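Local coordinates for protein xylan esterase 1 (Thermoanaerobacterium sp. 'JW/SL YS485', PDB 3FCY) that probably hydrolyses acetyl esters of xylan as a carbohydrate esterase of family CE7 with the alpha/beta-hydrolase fold, and binds calcium, at residues V224-V228 / F340-L344; I253-F257 / E269-K273; F50-N55 / L282-I286; L37-G42 / F307-N312. All blocks are in the same frame, centred on the assembly; numbering follows the deposited sequence.

Interaction 1 of 4, residues V224-V228 / F340-L344. With CA (calcium ion), chain D.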
loop_
_atom_site.group_PDB
_atom_site.type_symbol
_atom_site.label_atom_id
_atom_site.label_comp_id
_atom_site.label_asym_id
_atom_site.label_seq_id
_atom_site.Cartn_x
_atom_site.Cartn_y
_atom_site.Cartn_z
ATOM N N VAL A 224 -8.585 39.733 -19.248
ATOM C CA VAL A 224 -9.331 38.477 -19.177
ATOM C C VAL A 224 -10.589 38.718 -18.348
ATOM O O VAL A 224 -10.513 39.193 -17.218
ATOM C CB VAL A 224 -8.481 37.361 -18.539
ATOM C CG1 VAL A 224 -9.350 36.155 -18.218
ATOM C CG2 VAL A 224 -7.366 36.967 -19.497
ATOM N N ARG A 225 -11.736 38.368 -18.920
ATOM C CA ARG A 225 -13.042 38.596 -18.298
ATOM C C ARG A 225 -13.593 37.534 -17.332
ATOM O O ARG A 225 -14.260 37.880 -16.348
ATOM C CB ARG A 225 -14.069 38.853 -19.410
ATOM C CG ARG A 225 -15.369 39.469 -18.939
ATOM C CD ARG A 225 -15.152 40.878 -18.407
ATOM N NE ARG A 225 -16.412 41.480 -17.985
ATOM C CZ ARG A 225 -17.128 41.070 -16.942
ATOM N NH1 ARG A 225 -16.706 40.053 -16.199
ATOM N NH2 ARG A 225 -18.277 41.670 -16.651
ATOM N N LYS A 226 -13.339 36.256 -17.617
ATOM C CA LYS A 226 -13.820 35.158 -16.767
ATOM C C LYS A 226 -12.691 34.202 -16.390
ATOM O O LYS A 226 -11.790 33.940 -17.192
ATOM C CB LYS A 226 -14.923 34.358 -17.476
ATOM C CG LYS A 226 -16.255 35.079 -17.641
ATOM C CD LYS A 226 -16.907 35.427 -16.316
ATOM C CE LYS A 226 -18.269 36.060 -16.552
ATOM N NZ LYS A 226 -18.923 36.560 -15.317
ATOM N N VAL A 227 -12.755 33.667 -15.173
ATOM C CA VAL A 227 -11.724 32.749 -14.694
ATOM C C VAL A 227 -12.288 31.551 -13.936
ATOM O O VAL A 227 -12.986 31.714 -12.935
ATOM C CB VAL A 227 -10.736 33.463 -13.743
ATOM C CG1 VAL A 227 -9.552 32.552 -13.443
ATOM C CG2 VAL A 227 -10.277 34.785 -14.349
ATOM N N VAL A 228 -11.996 30.350 -14.422
ATOM C CA VAL A 228 -12.434 29.140 -13.737
ATOM C C VAL A 228 -11.164 28.432 -13.281
ATOM O O VAL A 228 -10.349 27.997 -14.100
ATOM C CB VAL A 228 -13.262 28.204 -14.648
ATOM C CG1 VAL A 228 -13.569 26.900 -13.909
ATOM C CG2 VAL A 228 -14.581 28.888 -15.041
ATOM N N PHE A 340 -21.135 29.522 -16.251
ATOM C CA PHE A 340 -20.362 30.692 -15.829
ATOM C C PHE A 340 -19.678 31.315 -17.047
ATOM O O PHE A 340 -19.667 32.539 -17.210
ATOM C CB PHE A 340 -19.303 30.271 -14.806
ATOM C CG PHE A 340 -18.486 31.411 -14.249
ATOM C CD1 PHE A 340 -19.065 32.363 -13.409
ATOM C CD2 PHE A 340 -17.121 31.500 -14.518
ATOM C CE1 PHE A 340 -18.296 33.384 -12.838
ATOM C CE2 PHE A 340 -16.343 32.514 -13.954
ATOM C CZ PHE A 340 -16.937 33.457 -13.108
ATOM N N MET A 341 -19.111 30.467 -17.902
ATOM C CA MET A 341 -18.426 30.948 -19.099
ATOM C C MET A 341 -19.409 31.520 -20.112
ATOM O O MET A 341 -19.098 32.494 -20.798
ATOM C CB MET A 341 -17.607 29.824 -19.748
ATOM C CG MET A 341 -16.275 29.546 -19.048
ATOM S SD MET A 341 -15.175 30.995 -19.054
ATOM C CE MET A 341 -13.799 30.400 -18.077
ATOM N N LEU A 342 -20.590 30.914 -20.206
ATOM C CA LEU A 342 -21.608 31.388 -21.134
ATOM C C LEU A 342 -22.003 32.824 -20.804
ATOM O O LEU A 342 -22.590 33.518 -21.635
ATOM C CB LEU A 342 -22.831 30.462 -21.112
ATOM C CG LEU A 342 -22.605 29.134 -21.851
ATOM C CD1 LEU A 342 -23.800 28.200 -21.675
ATOM C CD2 LEU A 342 -22.364 29.429 -23.331
ATOM N N GLU A 343 -21.672 33.266 -19.592
ATOM C CA GLU A 343 -21.949 34.638 -19.167
ATOM C C GLU A 343 -21.122 35.628 -19.999
ATOM O O GLU A 343 -21.262 36.834 -19.847
ATOM C CB GLU A 343 -21.595 34.830 -17.683
ATOM C CG GLU A 343 -22.617 34.287 -16.683
ATOM C CD GLU A 343 -22.143 34.412 -15.233
ATOM O OE1 GLU A 343 -21.417 35.377 -14.905
ATOM O OE2 GLU A 343 -22.512 33.548 -14.414
ATOM N N LEU A 344 -20.236 35.130 -20.857
ATOM C CA LEU A 344 -19.423 36.027 -21.678
ATOM C C LEU A 344 -20.244 36.673 -22.801
ATOM O O LEU A 344 -19.906 37.753 -23.284
ATOM C CB LEU A 344 -18.218 35.274 -22.260
ATOM C CG LEU A 344 -17.146 34.932 -21.217
ATOM C CD1 LEU A 344 -16.101 33.988 -21.811
ATOM C CD2 LEU A 344 -16.499 36.224 -20.721
HETATM CA CA CA D . -23.714 37.755 -20.007
HETATM O O HOH W 1 -25.459 35.680 -20.414
#
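Lys226 NZ makes a salt bridge with Glu343, meeting OE1 at 2.8 Å from the anti side and 32° out of the carboxylate plane. The same ammonium group pairs with Asp289, which also takes Arg225, so NZ has two acidic partners. The lysine arrives by lying across the Phe340 ring: CD sits over one face, 4.1 Å from the ring centroid, a CH-pi contact, and NZ makes an off-centre cation-pi interaction 4.6 Å from that centroid. A bend at chi2 (-63°) precedes an otherwise extended chain that carries the amine past the ring to the carboxylate. Replacing Lys226 by a methionine would probably leave Glu343 and Asp289 without their shared positive charge while keeping only part of the cover on the Phe340 face. The calcium ion is bound through the backbone instead: Glu343 O lies 2.6 Å from it, with water 1 and Tyr345 O as further ligands.

Apolar packing surrounds the lysine stem. Leu344 CD2 presses on Lys226 CG at 3.3 Å, tighter than usual, and Met341 SD lies 3.7 Å from Lys226 CB. Farther along the strand, Val228 CG2 meets Met341 CE at 3.5 Å and also touches Phe340. The C-terminal helix 333-342 thus packs against strand 226-230 of the central sheet, Met341 also reaching strand 202-207 and Phe340 strand 289-295.

Interaction 2 of 4, residues I253-F257 / E269-K273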
loop_
_atom_site.group_PDB
_atom_site.type_symbol
_atom_site.label_atom_id
_atom_site.label_comp_id
_atom_site.label_asym_id
_atom_site.label_seq_id
_atom_site.Cartn_x
_atom_site.Cartn_y
_atom_site.Cartn_z
ATOM N N ILE A 253 9.629 20.135 -3.733
ATOM C CA ILE A 253 10.015 21.113 -2.720
ATOM C C ILE A 253 10.782 20.383 -1.620
ATOM O O ILE A 253 11.769 20.896 -1.090
ATOM C CB ILE A 253 8.789 21.810 -2.114
ATOM C CG1 ILE A 253 8.146 22.716 -3.166
ATOM C CG2 ILE A 253 9.198 22.606 -0.882
ATOM C CD1 ILE A 253 6.835 23.317 -2.731
ATOM N N THR A 254 10.317 19.184 -1.283
ATOM C CA THR A 254 10.980 18.362 -0.273
ATOM C C THR A 254 12.326 17.896 -0.837
ATOM O O THR A 254 13.345 17.948 -0.144
ATOM C CB THR A 254 10.120 17.132 0.105
ATOM O OG1 THR A 254 9.027 17.552 0.928
ATOM C CG2 THR A 254 10.954 16.089 0.864
ATOM N N ASP A 255 12.332 17.458 -2.097
ATOM C CA ASP A 255 13.570 17.000 -2.729
ATOM C C ASP A 255 14.610 18.112 -2.702
ATOM O O ASP A 255 15.788 17.873 -2.420
ATOM C CB ASP A 255 13.339 16.597 -4.191
ATOM C CG ASP A 255 12.466 15.358 -4.340
ATOM O OD1 ASP A 255 12.234 14.652 -3.338
ATOM O OD2 ASP A 255 12.023 15.091 -5.476
ATOM N N TYR A 256 14.174 19.329 -3.011
ATOM C CA TYR A 256 15.083 20.464 -3.020
ATOM C C TYR A 256 15.806 20.635 -1.687
ATOM O O TYR A 256 17.033 20.701 -1.644
ATOM C CB TYR A 256 14.347 21.762 -3.345
ATOM C CG TYR A 256 15.294 22.932 -3.361
ATOM C CD1 TYR A 256 16.097 23.188 -4.474
ATOM C CD2 TYR A 256 15.457 23.732 -2.233
ATOM C CE1 TYR A 256 17.042 24.208 -4.459
ATOM C CE2 TYR A 256 16.401 24.756 -2.207
ATOM C CZ TYR A 256 17.189 24.988 -3.320
ATOM O OH TYR A 256 18.124 25.996 -3.291
ATOM N N PHE A 257 15.044 20.726 -0.603
ATOM C CA PHE A 257 15.639 20.894 0.717
ATOM C C PHE A 257 16.540 19.721 1.104
ATOM O O PHE A 257 17.639 19.918 1.623
ATOM C CB PHE A 257 14.544 21.085 1.771
ATOM C CG PHE A 257 14.024 22.494 1.851
ATOM C CD1 PHE A 257 14.799 23.502 2.421
ATOM C CD2 PHE A 257 12.772 22.823 1.332
ATOM C CE1 PHE A 257 14.335 24.820 2.472
ATOM C CE2 PHE A 257 12.301 24.137 1.378
ATOM C CZ PHE A 257 13.084 25.136 1.948
ATOM N N GLU A 269 14.646 32.274 2.591
ATOM C CA GLU A 269 15.051 32.759 1.276
ATOM C C GLU A 269 14.459 31.884 0.174
ATOM O O GLU A 269 14.084 32.376 -0.889
ATOM C CB GLU A 269 16.572 32.756 1.140
ATOM C CG GLU A 269 17.311 33.574 2.180
ATOM C CD GLU A 269 18.794 33.660 1.878
ATOM O OE1 GLU A 269 19.399 32.606 1.573
ATOM O OE2 GLU A 269 19.358 34.776 1.945
ATOM N N VAL A 270 14.391 30.582 0.429
ATOM C CA VAL A 270 13.845 29.652 -0.549
ATOM C C VAL A 270 12.360 29.918 -0.785
ATOM O O VAL A 270 11.929 30.101 -1.924
ATOM C CB VAL A 270 14.038 28.186 -0.090
ATOM C CG1 VAL A 270 13.305 27.237 -1.031
ATOM C CG2 VAL A 270 15.522 27.850 -0.070
ATOM N N PHE A 271 11.582 29.950 0.293
ATOM C CA PHE A 271 10.154 30.190 0.154
ATOM C C PHE A 271 9.821 31.602 -0.314
ATOM O O PHE A 271 8.807 31.810 -0.972
ATOM C CB PHE A 271 9.428 29.863 1.459
ATOM C CG PHE A 271 9.264 28.389 1.696
ATOM C CD1 PHE A 271 9.974 27.743 2.705
ATOM C CD2 PHE A 271 8.420 27.636 0.885
ATOM C CE1 PHE A 271 9.846 26.367 2.900
ATOM C CE2 PHE A 271 8.285 26.259 1.072
ATOM C CZ PHE A 271 9.000 25.624 2.080
ATOM N N THR A 272 10.673 32.570 0.013
ATOM C CA THR A 272 10.437 33.942 -0.424
ATOM C C THR A 272 10.619 33.990 -1.935
ATOM O O THR A 272 9.839 34.620 -2.648
ATOM C CB THR A 272 11.426 34.935 0.234
ATOM O OG1 THR A 272 11.192 34.974 1.649
ATOM C CG2 THR A 272 11.249 36.333 -0.343
ATOM N N LYS A 273 11.656 33.317 -2.421
ATOM C CA LYS A 273 11.924 33.278 -3.850
ATOM C C LYS A 273 10.778 32.568 -4.572
ATOM O O LYS A 273 10.366 32.980 -5.662
ATOM C CB LYS A 273 13.247 32.569 -4.118
ATOM C CG LYS A 273 13.766 32.765 -5.525
ATOM C CD LYS A 273 15.221 32.344 -5.615
ATOM C CE LYS A 273 15.786 32.576 -7.005
ATOM N NZ LYS A 273 17.227 32.201 -7.051
#
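Phe257 and Phe271 form the close part of this helix-helix contact, with Phe257 CZ 3.6 Å from Phe271 CE1. Their ring planes differ by 32° and their centroids lie 5.5 Å apart, an oblique pairing. Phe271 starts from a backbone position pointing past the other helix; with CG anti to its carbonyl carbon (chi1 -76°), the ring swings back to meet Phe257. Val270 comes at Phe257 from the opposite direction, its CG1 3.7 Å from Phe257 CZ. Its two methyls divide the work, since CG2 turns to Tyr256 CE2 at 3.9 Å.

Helices 251-260 and 267-274 run roughly antiparallel, at 143° between their short axes, and the 12.5 Å axis separation means that large side chains, without any hydrogen bond across, bridge the gap. They belong to the helical segment that in the chain separates strands 226-230 and 289-295, which are adjacent in the alpha/beta-hydrolase sheet; the side chain of Ile253 is about 9 Å from that of Tyr117, a predicted substrate-binding residue.

The packing is looser at Ile253, whose CG2 stays 4.2 Å from Phe271 CZ; Tyr237 of helix 237-242 touches both side chains. Beyond the valine, the Tyr256 hydroxyl is hydrogen-bonded to Asp169 and Arg266. Part of helix 251-260 faces another chain, since Phe257 and Thr254 pack on Asp324 of a neighbouring subunit, whereas Glu269 on the other helix is exposed to solvent.

Interaction 3 of 4, residues F50-N55 / L282-I286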
loop_
_atom_site.group_PDB
_atom_site.type_symbol
_atom_site.label_atom_id
_atom_site.label_comp_id
_atom_site.label_asym_id
_atom_site.label_seq_id
_atom_site.Cartn_x
_atom_site.Cartn_y
_atom_site.Cartn_z
ATOM N N PHE A 50 8.101 42.142 -5.535
ATOM C CA PHE A 50 7.174 41.320 -6.313
ATOM C C PHE A 50 6.629 42.071 -7.526
ATOM O O PHE A 50 6.689 41.580 -8.655
ATOM C CB PHE A 50 6.000 40.864 -5.435
ATOM C CG PHE A 50 5.068 39.897 -6.120
ATOM C CD1 PHE A 50 5.374 38.540 -6.183
ATOM C CD2 PHE A 50 3.903 40.347 -6.732
ATOM C CE1 PHE A 50 4.534 37.645 -6.847
ATOM C CE2 PHE A 50 3.053 39.458 -7.403
ATOM C CZ PHE A 50 3.372 38.106 -7.459
ATOM N N ASP A 51 6.091 43.263 -7.286
ATOM C CA ASP A 51 5.522 44.070 -8.358
ATOM C C ASP A 51 6.554 44.452 -9.407
ATOM O O ASP A 51 6.295 44.341 -10.605
ATOM C CB ASP A 51 4.861 45.325 -7.775
ATOM C CG ASP A 51 3.559 45.012 -7.055
ATOM O OD1 ASP A 51 3.099 45.853 -6.253
ATOM O OD2 ASP A 51 2.990 43.925 -7.299
ATOM N N GLU A 52 7.725 44.902 -8.966
ATOM C CA GLU A 52 8.774 45.283 -9.904
ATOM C C GLU A 52 9.201 44.070 -10.725
ATOM O O GLU A 52 9.398 44.162 -11.937
ATOM C CB GLU A 52 9.990 45.843 -9.162
ATOM C CG GLU A 52 9.702 47.078 -8.324
ATOM C CD GLU A 52 9.418 46.753 -6.869
ATOM O OE1 GLU A 52 8.415 46.058 -6.584
ATOM O OE2 GLU A 52 10.209 47.197 -6.006
ATOM N N TYR A 53 9.344 42.934 -10.049
ATOM C CA TYR A 53 9.744 41.684 -10.693
ATOM C C TYR A 53 8.827 41.367 -11.867
ATOM O O TYR A 53 9.287 41.109 -12.981
ATOM C CB TYR A 53 9.682 40.543 -9.675
ATOM C CG TYR A 53 9.933 39.161 -10.242
ATOM C CD1 TYR A 53 11.233 38.663 -10.382
ATOM C CD2 TYR A 53 8.868 38.328 -10.587
ATOM C CE1 TYR A 53 11.461 37.359 -10.845
ATOM C CE2 TYR A 53 9.085 37.025 -11.053
ATOM C CZ TYR A 53 10.379 36.548 -11.174
ATOM O OH TYR A 53 10.591 35.254 -11.592
ATOM N N TRP A 54 7.524 41.392 -11.610
ATOM C CA TRP A 54 6.544 41.092 -12.644
ATOM C C TRP A 54 6.364 42.170 -13.708
ATOM O O TRP A 54 6.086 41.851 -14.866
ATOM C CB TRP A 54 5.203 40.723 -12.004
ATOM C CG TRP A 54 5.214 39.314 -11.531
ATOM C CD1 TRP A 54 5.256 38.875 -10.240
ATOM C CD2 TRP A 54 5.282 38.145 -12.358
ATOM N NE1 TRP A 54 5.350 37.499 -10.211
ATOM C CE2 TRP A 54 5.368 37.028 -11.498
ATOM C CE3 TRP A 54 5.284 37.935 -13.745
ATOM C CZ2 TRP A 54 5.455 35.715 -11.979
ATOM C CZ3 TRP A 54 5.373 36.625 -14.226
ATOM C CH2 TRP A 54 5.457 35.534 -13.341
ATOM N N ASN A 55 6.522 43.439 -13.335
ATOM C CA ASN A 55 6.399 44.500 -14.333
ATOM C C ASN A 55 7.546 44.335 -15.321
ATOM O O ASN A 55 7.398 44.578 -16.516
ATOM C CB ASN A 55 6.464 45.884 -13.685
ATOM C CG ASN A 55 5.222 46.207 -12.889
ATOM O OD1 ASN A 55 4.116 45.806 -13.260
ATOM N ND2 ASN A 55 5.389 46.945 -11.794
ATOM N N LEU A 282 -0.218 36.756 -6.951
ATOM C CA LEU A 282 -0.645 37.411 -8.183
ATOM C C LEU A 282 -2.154 37.657 -8.161
ATOM O O LEU A 282 -2.658 38.559 -8.827
ATOM C CB LEU A 282 -0.306 36.531 -9.394
ATOM C CG LEU A 282 1.147 36.444 -9.862
ATOM C CD1 LEU A 282 1.290 35.376 -10.942
ATOM C CD2 LEU A 282 1.576 37.806 -10.397
ATOM N N ALA A 283 -2.858 36.844 -7.383
ATOM C CA ALA A 283 -4.310 36.904 -7.275
ATOM C C ALA A 283 -4.930 38.294 -7.145
ATOM O O ALA A 283 -6.007 38.540 -7.686
ATOM C CB ALA A 283 -4.771 36.028 -6.119
ATOM N N LYS A 284 -4.259 39.200 -6.443
ATOM C CA LYS A 284 -4.801 40.543 -6.246
ATOM C C LYS A 284 -4.938 41.359 -7.530
ATOM O O LYS A 284 -5.654 42.359 -7.553
ATOM C CB LYS A 284 -3.944 41.318 -5.240
ATOM C CG LYS A 284 -2.586 41.735 -5.768
ATOM C CD LYS A 284 -1.785 42.466 -4.706
ATOM C CE LYS A 284 -0.423 42.888 -5.240
ATOM N NZ LYS A 284 0.371 41.718 -5.717
ATOM N N ARG A 285 -4.267 40.932 -8.594
ATOM C CA ARG A 285 -4.309 41.653 -9.867
ATOM C C ARG A 285 -5.475 41.296 -10.773
ATOM O O ARG A 285 -5.808 42.050 -11.690
ATOM C CB ARG A 285 -3.021 41.420 -10.652
ATOM C CG ARG A 285 -1.768 41.867 -9.943
ATOM C CD ARG A 285 -0.584 41.754 -10.873
ATOM N NE ARG A 285 0.598 42.376 -10.296
ATOM C CZ ARG A 285 1.596 42.879 -11.011
ATOM N NH1 ARG A 285 1.554 42.829 -12.337
ATOM N NH2 ARG A 285 2.625 43.442 -10.396
ATOM N N ILE A 286 -6.079 40.142 -10.530
ATOM C CA ILE A 286 -7.191 39.676 -11.343
ATOM C C ILE A 286 -8.359 40.666 -11.342
ATOM O O ILE A 286 -8.737 41.196 -10.297
ATOM C CB ILE A 286 -7.668 38.293 -10.848
ATOM C CG1 ILE A 286 -6.501 37.300 -10.941
ATOM C CG2 ILE A 286 -8.869 37.822 -11.668
ATOM C CD1 ILE A 286 -6.817 35.910 -10.443
#
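Phe50 and Leu282 mark the closest backbone approach, their CA atoms 8.9 Å apart, so side chains make the junction. Residues 50-55 are the first turns of helix 50-62, with Trp54 N bonded to Phe50 O. Opposite them, residues 283-285 form a 3-10 turn in which Arg285 N bonds to Leu282 O, presenting Lys284 and Arg285 to the helix.

Arg285 extends from CG to NE and slides past Asp51 in the opposite direction. Its NH2 donates to Asp51 OD2 at 3.2 Å with a nearly straight N-H...O angle of 168°. The acceptor lies in the guanidinium plane, yet the donor stands above the carboxylate plane, 46° out of it. Lys284 NZ adds a long salt bridge to the same oxygen (3.8 Å), completing a three-residue charge network where Asp51 is partly exposed and Lys284 exposed; Lys284 NZ is also hydrogen-bonded to Asn281 O.

Beneath it, Leu282 CD2 rests against two aromatic side chains that also touch each other. The methyl lies over a face of Trp54, 3.8 Å from the five-membered ring centroid and 11° off its normal, and also meets Phe50 CZ at 3.5 Å. The Tyr53 ring lies toward the opposite face of the indole, and Trp54 NE1 is hydrogen-bonded to Tyr276 O.

Far from the annotated sites, this is structural packing: an N-terminal helix is joined to the loop entering strand 289-295 of the alpha/beta-hydrolase sheet, with helices 176-192 and 209-220 alongside.

Interaction 4 of 4, residues L37-G42 / F307-N312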
loop_
_atom_site.group_PDB
_atom_site.type_symbol
_atom_site.label_atom_id
_atom_site.label_comp_id
_atom_site.label_asym_id
_atom_site.label_seq_id
_atom_site.Cartn_x
_atom_site.Cartn_y
_atom_site.Cartn_z
ATOM N N LEU A 37 -10.841 28.097 7.008
ATOM C CA LEU A 37 -10.341 28.193 5.638
ATOM C C LEU A 37 -10.841 29.510 5.057
ATOM O O LEU A 37 -10.094 30.249 4.419
ATOM C CB LEU A 37 -10.869 27.036 4.785
ATOM C CG LEU A 37 -10.346 25.632 5.084
ATOM C CD1 LEU A 37 -11.143 24.611 4.285
ATOM C CD2 LEU A 37 -8.868 25.555 4.735
ATOM N N ARG A 38 -12.118 29.794 5.303
ATOM C CA ARG A 38 -12.768 31.012 4.824
ATOM C C ARG A 38 -11.973 32.276 5.157
ATOM O O ARG A 38 -12.022 33.256 4.418
ATOM C CB ARG A 38 -14.161 31.136 5.449
ATOM C CG ARG A 38 -15.084 29.942 5.242
ATOM C CD ARG A 38 -15.708 29.944 3.863
ATOM N NE ARG A 38 -16.773 28.949 3.743
ATOM C CZ ARG A 38 -17.412 28.678 2.609
ATOM N NH1 ARG A 38 -17.093 29.328 1.498
ATOM N NH2 ARG A 38 -18.363 27.754 2.584
ATOM N N GLU A 39 -11.243 32.248 6.268
ATOM C CA GLU A 39 -10.467 33.408 6.709
ATOM C C GLU A 39 -8.965 33.335 6.421
ATOM O O GLU A 39 -8.262 34.338 6.517
ATOM C CB GLU A 39 -10.673 33.605 8.210
ATOM C CG GLU A 39 -12.119 33.492 8.652
ATOM C CD GLU A 39 -12.752 34.836 8.929
ATOM O OE1 GLU A 39 -12.887 35.650 7.987
ATOM O OE2 GLU A 39 -13.111 35.076 10.102
ATOM N N TYR A 40 -8.473 32.150 6.078
ATOM C CA TYR A 40 -7.051 31.965 5.806
ATOM C C TYR A 40 -6.584 32.710 4.551
ATOM O O TYR A 40 -7.154 32.544 3.470
ATOM C CB TYR A 40 -6.756 30.472 5.674
ATOM C CG TYR A 40 -5.317 30.155 5.355
ATOM C CD1 TYR A 40 -4.299 30.432 6.268
ATOM C CD2 TYR A 40 -4.973 29.572 4.137
ATOM C CE1 TYR A 40 -2.970 30.130 5.974
ATOM C CE2 TYR A 40 -3.652 29.270 3.833
ATOM C CZ TYR A 40 -2.659 29.548 4.753
ATOM O OH TYR A 40 -1.358 29.239 4.448
ATOM N N THR A 41 -5.535 33.517 4.697
ATOM C CA THR A 41 -5.012 34.296 3.578
ATOM C C THR A 41 -3.622 33.890 3.081
ATOM O O THR A 41 -3.026 34.592 2.264
ATOM C CB THR A 41 -4.977 35.796 3.924
ATOM O OG1 THR A 41 -4.219 35.988 5.124
ATOM C CG2 THR A 41 -6.397 36.329 4.134
ATOM N N GLY A 42 -3.095 32.775 3.569
ATOM C CA GLY A 42 -1.791 32.338 3.097
ATOM C C GLY A 42 -0.657 32.383 4.099
ATOM O O GLY A 42 -0.743 33.056 5.131
ATOM N N PHE A 307 -7.835 28.135 -0.647
ATOM C CA PHE A 307 -8.542 29.281 -0.088
ATOM C C PHE A 307 -7.640 30.498 0.021
ATOM O O PHE A 307 -8.113 31.630 -0.042
ATOM C CB PHE A 307 -9.148 28.954 1.279
ATOM C CG PHE A 307 -10.557 28.440 1.200
ATOM C CD1 PHE A 307 -10.817 27.078 1.145
ATOM C CD2 PHE A 307 -11.626 29.328 1.127
ATOM C CE1 PHE A 307 -12.122 26.605 1.019
ATOM C CE2 PHE A 307 -12.936 28.863 0.999
ATOM C CZ PHE A 307 -13.182 27.499 0.945
ATOM N N ALA A 308 -6.339 30.271 0.173
ATOM C CA ALA A 308 -5.395 31.378 0.259
ATOM C C ALA A 308 -5.428 32.165 -1.051
ATOM O O ALA A 308 -5.420 33.395 -1.050
ATOM C CB ALA A 308 -3.986 30.851 0.522
ATOM N N ALA A 309 -5.466 31.452 -2.172
ATOM C CA ALA A 309 -5.509 32.109 -3.471
ATOM C C ALA A 309 -6.860 32.796 -3.619
ATOM O O ALA A 309 -6.936 33.952 -4.015
ATOM C CB ALA A 309 -5.316 31.092 -4.589
ATOM N N TYR A 310 -7.923 32.069 -3.289
ATOM C CA TYR A 310 -9.279 32.602 -3.376
ATOM C C TYR A 310 -9.450 33.876 -2.540
ATOM O O TYR A 310 -10.028 34.859 -3.002
ATOM C CB TYR A 310 -10.282 31.551 -2.890
ATOM C CG TYR A 310 -11.719 32.022 -2.902
ATOM C CD1 TYR A 310 -12.423 32.144 -4.101
ATOM C CD2 TYR A 310 -12.370 32.362 -1.716
ATOM C CE1 TYR A 310 -13.743 32.593 -4.120
ATOM C CE2 TYR A 310 -13.689 32.813 -1.723
ATOM C CZ TYR A 310 -14.369 32.924 -2.926
ATOM O OH TYR A 310 -15.674 33.355 -2.935
ATOM N N ASN A 311 -8.940 33.854 -1.313
ATOM C CA ASN A 311 -9.077 35.000 -0.422
ATOM C C ASN A 311 -8.212 36.207 -0.757
ATOM O O ASN A 311 -8.323 37.248 -0.113
ATOM C CB ASN A 311 -8.851 34.574 1.032
ATOM C CG ASN A 311 -9.989 33.722 1.565
ATOM O OD1 ASN A 311 -11.156 33.967 1.247
ATOM N ND2 ASN A 311 -9.663 32.728 2.384
ATOM N N ASN A 312 -7.358 36.078 -1.767
ATOM C CA ASN A 312 -6.516 37.196 -2.175
ATOM C C ASN A 312 -7.084 37.871 -3.419
ATOM O O ASN A 312 -6.556 38.879 -3.894
ATOM C CB ASN A 312 -5.084 36.723 -2.429
ATOM C CG ASN A 312 -4.262 36.673 -1.157
ATOM O OD1 ASN A 312 -4.002 37.703 -0.539
ATOM N ND2 ASN A 312 -3.857 35.476 -0.755
HETATM O O HOH W 2 -13.235 32.516 2.142
#
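Leu37, Tyr40 and Thr41 meet Phe307, Ala308 and the two asparagines of 311-312 in a loop-to-helix contact, where the N-terminal segment 37-42 drapes over the C-terminal end of helix 303-310. Hydrogen bonds from two asparagine amides to the loop's carbonyls, and the Phe307 ring, hold it there.

Asn311 does most of the polar work. Its ND2 donates to Tyr40 O at 2.7 Å with an N-H...O angle of 162°, the carbonyl oxygen lying close to the amide plane, and adds a weak bond to Leu37 O (3.2 Å). The amide's other end is used as well: water 2 donates to both Asn311 OD1 and Arg38 O, each at 2.7 Å. With both ends engaged, the amide's rotation is fixed. Asn312 ND2 works similarly but less neatly, donating to Thr41 O at 3.3 Å from above the carbonyl plane and also to Ala308 O within its own segment.

In the alpha/beta-hydrolase fold this helix precedes the last strand, here 317-322, and Phe307 rests on Ile319 of that strand. Leu37 CB lies over one face of the ring, 4.0 Å from the centroid and 23° off its normal, a CH-pi contact, while Arg38 CD comes to CE2. An alanine in place of Phe307 is likely to open a gap beside Leu37 and Ile319, leaving the leucine without the ring it rests on. Toward the other end of the loop, Ala308 CB touches Tyr40 CE2 (3.7 Å) and Gly42 CA. The Tyr40 hydroxyl is hydrogen-bonded to Asp236 and Thr43.

How the interactions relate
Interactions 3 and 4 are direct neighbours: Ala283 CB packs 3.7 Å from Ala309 O and Lys284 CB lies 3.8 Å from Asn312 O, so the N-terminal segments 37-42 and 50-55 pack on two pieces of chain, 307-312 and 282-286, that touch each other. Interaction 3 also touches interaction 1, where Ile286 CG2 is 4.3 Å from Val227 CG2. Interaction 2 stands apart, its nearest atoms about 6 Å from interaction 3 and its centre 34 Å from that of interaction 1, on the opposite side of the chain's centre. No contact holds a member of the predicted triad; the side chain of Val228 is about 12 Å from that of Ser208, and that of Leu37 about 10 Å from that of Asp298. Calcium belongs to interaction 1 alone.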